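Side-chain contacts in urea carboxylase (Thermus thermophilus, PDB 3OEP), which is of unknown function but is a KipI-KipA homologue with cyclophilin-like domains, its assignment as a hydrolase being doubtful: residues 218-223 with 370-375; 232-237 with 338-343. All blocks are in the same frame, centred on the assembly; numbering follows the deposited sequence.

Contact 1 of 2, residues 218-223 with 370-375; sequences PRLPAL and EALRPV
With CG anti to its own carbonyl carbon (chi1 -66°) and the chain bent further out at chi3, Arg219 lays its guanidinium end-on against Glu370, whose side chain starts away from Arg219 and is folded back by a bend at chi2. The result is a surface contact between the lead-in to strand 221-225 and the loop leaving strand 366-368, neighbours in an antiparallel sheet of what is probably the KipA-like, cyclophilin-related half. Arginine suits the place because its two terminal nitrogens can hold one acceptor: Arg219 NH1 lies 2.9 Å from Glu370 O and NH2 3.1 Å from that same oxygen. The oxygen sits almost in the guanidinium plane, but NH2 stands above the carbonyl plane, and its bond is the more bent of the two. Arg219 NH1 also forms a salt bridge of 3.3 Å with Glu370 OE2, the carboxylate being turned nearly at right angles to the guanidinium. Glutamate suits the place because its carboxylate adds a charged partner to the backbone oxygen that any residue would supply. Beside this polar grip the branched leucines add an apolar patch, Leu220 CD1 resting 3.9 Å from Leu372 CG and 4.0 Å from the carbonyl carbon of Ala371. A water at the guanidinium edge, in its plane, joins the two side chains, accepting from Arg219 NH1 at 3.1 Å and donating to Glu370 OE2 at 2.8 Å.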
loop_
_atom_site.group_PDB
_atom_site.type_symbol
_atom_site.label_atom_id
_atom_site.label_comp_id
_atom_site.label_asym_id
_atom_site.label_seq_id
_atom_site.Cartn_x
_atom_site.Cartn_y
_atom_site.Cartn_z
ATOM N N PRO A 218 -18.367 6.288 19.667
ATOM C CA PRO A 218 -18.427 7.504 18.862
ATOM C C PRO A 218 -19.194 8.607 19.574
ATOM O O PRO A 218 -20.232 8.345 20.202
ATOM C CB PRO A 218 -19.153 7.066 17.576
ATOM C CG PRO A 218 -19.687 5.715 17.840
ATOM C CD PRO A 218 -18.925 5.121 18.963
ATOM N N ARG A 219 -18.670 9.823 19.486
ATOM C CA ARG A 219 -19.263 10.973 20.160
ATOM C C ARG A 219 -20.638 11.335 19.603
ATOM O O ARG A 219 -21.526 11.752 20.347
ATOM C CB ARG A 219 -18.330 12.179 20.048
ATOM C CG ARG A 219 -17.018 12.011 20.787
ATOM C CD ARG A 219 -16.136 13.249 20.671
ATOM N NE ARG A 219 -15.394 13.283 19.409
ATOM C CZ ARG A 219 -15.789 13.893 18.291
ATOM N NH1 ARG A 219 -15.011 13.844 17.217
ATOM N NH2 ARG A 219 -16.948 14.550 18.226
ATOM N N LEU A 220 -20.797 11.177 18.294
ATOM C CA LEU A 220 -22.024 11.537 17.589
ATOM C C LEU A 220 -22.447 10.399 16.654
ATOM O O LEU A 220 -22.262 10.483 15.432
ATOM C CB LEU A 220 -21.798 12.814 16.781
ATOM C CG LEU A 220 -21.438 14.075 17.563
ATOM C CD1 LEU A 220 -20.888 15.151 16.623
ATOM C CD2 LEU A 220 -22.647 14.579 18.335
ATOM N N PRO A 221 -23.022 9.324 17.219
ATOM C CA PRO A 221 -23.399 8.182 16.388
ATOM C C PRO A 221 -24.282 8.595 15.209
ATOM O O PRO A 221 -25.243 9.355 15.373
ATOM C CB PRO A 221 -24.155 7.270 17.360
ATOM C CG PRO A 221 -23.638 7.627 18.678
ATOM C CD PRO A 221 -23.328 9.086 18.639
ATOM N N ALA A 222 -23.932 8.105 14.028
ATOM C CA ALA A 222 -24.523 8.580 12.784
ATOM C C ALA A 222 -25.214 7.482 12.002
ATOM O O ALA A 222 -26.303 7.693 11.467
ATOM C CB ALA A 222 -23.450 9.220 11.923
ATOM N N LEU A 223 -24.566 6.324 11.887
ATOM C CA LEU A 223 -25.095 5.242 11.066
ATOM C C LEU A 223 -24.627 3.871 11.543
ATOM O O LEU A 223 -23.571 3.735 12.184
ATOM C CB LEU A 223 -24.740 5.459 9.589
ATOM C CG LEU A 223 -23.259 5.383 9.216
ATOM C CD1 LEU A 223 -22.872 3.956 8.843
ATOM C CD2 LEU A 223 -22.944 6.344 8.064
ATOM N N GLU A 370 -17.531 13.309 12.920
ATOM C CA GLU A 370 -16.373 13.974 13.529
ATOM C C GLU A 370 -16.823 15.249 14.252
ATOM O O GLU A 370 -16.346 15.545 15.343
ATOM C CB GLU A 370 -15.304 14.286 12.474
ATOM C CG GLU A 370 -14.171 15.220 12.927
ATOM C CD GLU A 370 -13.428 14.728 14.159
ATOM O OE1 GLU A 370 -12.868 15.573 14.894
ATOM O OE2 GLU A 370 -13.399 13.504 14.401
ATOM N N ALA A 371 -17.762 15.970 13.643
ATOM C CA ALA A 371 -18.307 17.201 14.211
ATOM C C ALA A 371 -19.673 17.498 13.608
ATOM O O ALA A 371 -20.031 16.949 12.562
ATOM C CB ALA A 371 -17.364 18.359 13.954
ATOM N N LEU A 372 -20.432 18.368 14.271
ATOM C CA LEU A 372 -21.707 18.836 13.738
ATOM C C LEU A 372 -21.445 20.023 12.818
ATOM O O LEU A 372 -21.107 21.117 13.277
ATOM C CB LEU A 372 -22.671 19.242 14.861
ATOM C CG LEU A 372 -23.276 18.103 15.681
ATOM C CD1 LEU A 372 -24.072 18.660 16.864
ATOM C CD2 LEU A 372 -24.151 17.218 14.810
ATOM N N ARG A 373 -21.584 19.791 11.517
ATOM C CA ARG A 373 -21.331 20.810 10.501
ATOM C C ARG A 373 -22.469 20.724 9.486
ATOM O O ARG A 373 -22.286 20.213 8.376
ATOM C CB ARG A 373 -19.983 20.575 9.818
ATOM C CG ARG A 373 -18.784 20.637 10.745
ATOM C CD ARG A 373 -18.385 22.066 11.061
ATOM N NE ARG A 373 -17.233 22.122 11.960
ATOM C CZ ARG A 373 -17.290 22.080 13.293
ATOM N NH1 ARG A 373 -18.453 21.977 13.932
ATOM N NH2 ARG A 373 -16.166 22.137 13.999
ATOM N N PRO A 374 -23.659 21.200 9.878
ATOM C CA PRO A 374 -24.840 21.037 9.038
ATOM C C PRO A 374 -24.752 21.796 7.716
ATOM O O PRO A 374 -24.216 22.899 7.670
ATOM C CB PRO A 374 -25.975 21.600 9.913
ATOM C CG PRO A 374 -25.300 22.501 10.888
ATOM C CD PRO A 374 -23.981 21.855 11.158
ATOM N N VAL A 375 -25.266 21.180 6.657
ATOM C CA VAL A 375 -25.418 21.825 5.358
ATOM C C VAL A 375 -26.734 21.372 4.740
ATOM O O VAL A 375 -27.257 20.312 5.099
ATOM C CB VAL A 375 -24.261 21.470 4.407
ATOM C CG1 VAL A 375 -22.934 21.950 4.985
ATOM C CG2 VAL A 375 -24.225 19.973 4.130
HETATM O O HOH W 1 -12.001 13.065 16.781
#

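Contact 2 of 2, residues 232-237 with 338-343; sequences DLVVDG and GGLEVR
Val234 meets Leu340 with both its methyls and Val342 with one of them, and its side chain is most easily followed outward from the backbone. Strand 233-235, an outermost strand of a five-stranded antiparallel sheet, aims the CB of Val234 at the loop that follows strand 331-336 of the same sheet. CB itself only divides the chain; the contact is made by the methyls. CG1, anti to the backbone nitrogen at chi1 176°, reaches farthest into the contact: it stands 3.6 Å from Val342 CG2, the two valines meeting tip to tip, and 4.0 Å from Leu340 CD1. CG2 of Val234, turned beside the nitrogen, also lies 4.0 Å from Leu340 CD1. One leucine methyl therefore touches both valine branches, while CG1 is shared between two partners. Valine suits this strand position, since branching at CB sets two methyls close to the backbone and beta-branched residues are favoured in strands. Leu340 branches one carbon later and presents CD1 to both Val234 methyls, while the shorter Val342 meets CG1 directly because the two side chains point at each other. Leu340 and Val342 both point toward the strand, whereas the intervening Glu341 points away. On the strand, Val235 faces the other way and packs on Leu273. The meeting of Val234 with Leu340 and Val342 is wholly apolar, so its stability should come from the burial of methyl groups and close van der Waals fit, with little of the directional constraint that polar bonds would impose.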
loop_
_atom_site.group_PDB
_atom_site.type_symbol
_atom_site.label_atom_id
_atom_site.label_comp_id
_atom_site.label_asym_id
_atom_site.label_seq_id
_atom_site.Cartn_x
_atom_site.Cartn_y
_atom_site.Cartn_z
ATOM N N ASP A 232 -15.802 -2.592 2.409
ATOM C CA ASP A 232 -16.133 -1.204 2.720
ATOM C C ASP A 232 -15.042 -0.658 3.624
ATOM O O ASP A 232 -14.752 -1.248 4.665
ATOM C CB ASP A 232 -17.478 -1.101 3.452
ATOM C CG ASP A 232 -18.542 -2.006 2.873
ATOM O OD1 ASP A 232 -19.135 -2.779 3.661
ATOM O OD2 ASP A 232 -18.799 -1.952 1.646
ATOM N N LEU A 233 -14.444 0.463 3.231
ATOM C CA LEU A 233 -13.328 1.046 3.959
ATOM C C LEU A 233 -13.622 2.500 4.278
ATOM O O LEU A 233 -14.090 3.234 3.414
ATOM C CB LEU A 233 -12.055 0.982 3.117
ATOM C CG LEU A 233 -11.556 -0.390 2.671
ATOM C CD1 LEU A 233 -10.346 -0.237 1.740
ATOM C CD2 LEU A 233 -11.193 -1.239 3.881
ATOM N N VAL A 234 -13.327 2.917 5.505
ATOM C CA VAL A 234 -13.304 4.338 5.830
ATOM C C VAL A 234 -11.928 4.871 5.447
ATOM O O VAL A 234 -10.926 4.459 6.030
ATOM C CB VAL A 234 -13.556 4.586 7.323
ATOM C CG1 VAL A 234 -13.431 6.070 7.646
ATOM C CG2 VAL A 234 -14.945 4.073 7.709
ATOM N N VAL A 235 -11.879 5.768 4.466
ATOM C CA VAL A 235 -10.611 6.338 3.999
ATOM C C VAL A 235 -10.574 7.857 4.125
ATOM O O VAL A 235 -11.604 8.520 3.995
ATOM C CB VAL A 235 -10.323 5.957 2.532
ATOM C CG1 VAL A 235 -10.176 4.444 2.385
ATOM C CG2 VAL A 235 -11.415 6.490 1.595
ATOM N N ASP A 236 -9.383 8.400 4.395
ATOM C CA ASP A 236 -9.137 9.845 4.277
ATOM C C ASP A 236 -8.230 10.097 3.064
ATOM O O ASP A 236 -8.196 9.269 2.151
ATOM C CB ASP A 236 -8.606 10.452 5.595
ATOM C CG ASP A 236 -7.210 9.968 5.988
ATOM O OD1 ASP A 236 -6.515 9.268 5.208
ATOM O OD2 ASP A 236 -6.805 10.319 7.118
ATOM N N GLY A 237 -7.511 11.217 3.027
ATOM C CA GLY A 237 -6.674 11.540 1.869
ATOM C C GLY A 237 -5.532 10.570 1.594
ATOM O O GLY A 237 -5.032 10.502 0.466
ATOM N N GLY A 338 -19.857 16.781 7.954
ATOM C CA GLY A 338 -19.058 16.733 9.171
ATOM C C GLY A 338 -17.930 15.712 9.131
ATOM O O GLY A 338 -16.967 15.830 9.892
ATOM N N GLY A 339 -18.039 14.721 8.246
ATOM C CA GLY A 339 -17.034 13.657 8.133
ATOM C C GLY A 339 -17.183 12.612 9.222
ATOM O O GLY A 339 -17.910 12.815 10.199
ATOM N N LEU A 340 -16.501 11.481 9.056
ATOM C CA LEU A 340 -16.574 10.394 10.028
ATOM C C LEU A 340 -15.488 10.527 11.092
ATOM O O LEU A 340 -14.359 10.947 10.797
ATOM C CB LEU A 340 -16.438 9.037 9.334
ATOM C CG LEU A 340 -17.537 8.698 8.340
ATOM C CD1 LEU A 340 -17.177 7.425 7.575
ATOM C CD2 LEU A 340 -18.891 8.574 9.045
ATOM N N GLU A 341 -15.844 10.170 12.326
ATOM C CA GLU A 341 -14.902 10.118 13.430
ATOM C C GLU A 341 -14.041 8.868 13.308
ATOM O O GLU A 341 -14.561 7.754 13.288
ATOM C CB GLU A 341 -15.628 10.104 14.782
ATOM C CG GLU A 341 -14.665 10.258 15.949
ATOM C CD GLU A 341 -15.281 10.038 17.322
ATOM O OE1 GLU A 341 -16.523 10.004 17.451
ATOM O OE2 GLU A 341 -14.494 9.894 18.284
ATOM N N VAL A 342 -12.726 9.067 13.239
ATOM C CA VAL A 342 -11.756 7.975 13.092
ATOM C C VAL A 342 -10.469 8.378 13.781
ATOM O O VAL A 342 -10.026 9.523 13.638
ATOM C CB VAL A 342 -11.376 7.700 11.616
ATOM C CG1 VAL A 342 -10.656 6.354 11.503
ATOM C CG2 VAL A 342 -12.579 7.729 10.712
ATOM N N ARG A 343 -9.860 7.448 14.506
ATOM C CA ARG A 343 -8.578 7.702 15.150
ATOM C C ARG A 343 -7.468 7.570 14.117
ATOM O O ARG A 343 -7.476 6.638 13.319
ATOM C CB ARG A 343 -8.321 6.712 16.280
ATOM C CG ARG A 343 -9.148 6.934 17.525
ATOM C CD ARG A 343 -8.592 6.096 18.669
ATOM N NE ARG A 343 -8.779 4.663 18.433
ATOM C CZ ARG A 343 -9.801 3.931 18.882
ATOM N NH1 ARG A 343 -10.768 4.474 19.615
ATOM N NH2 ARG A 343 -9.852 2.631 18.599
#

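How the contacts relate
Contact 1 lies at the surface, its centre about 29 Å from the centre of the chain, whereas contact 2 is buried, about 17 Å from it. Their chemistry follows: the first mixes a charged, water-linked grip on a backbone oxygen with a leucine patch, and aliphatic methyls alone make the second. Strands 221-225 and 233-235 follow each other in the chain but belong to different sheets, and contact 2 is nested within the loop closed by contact 1. The two join directly through segment 338-343. Its Gly339 O lies 2.8 Å from Glu370 N, and its Glu341 OE1 3.0 Å from Arg219 N, both probable hydrogen bonds.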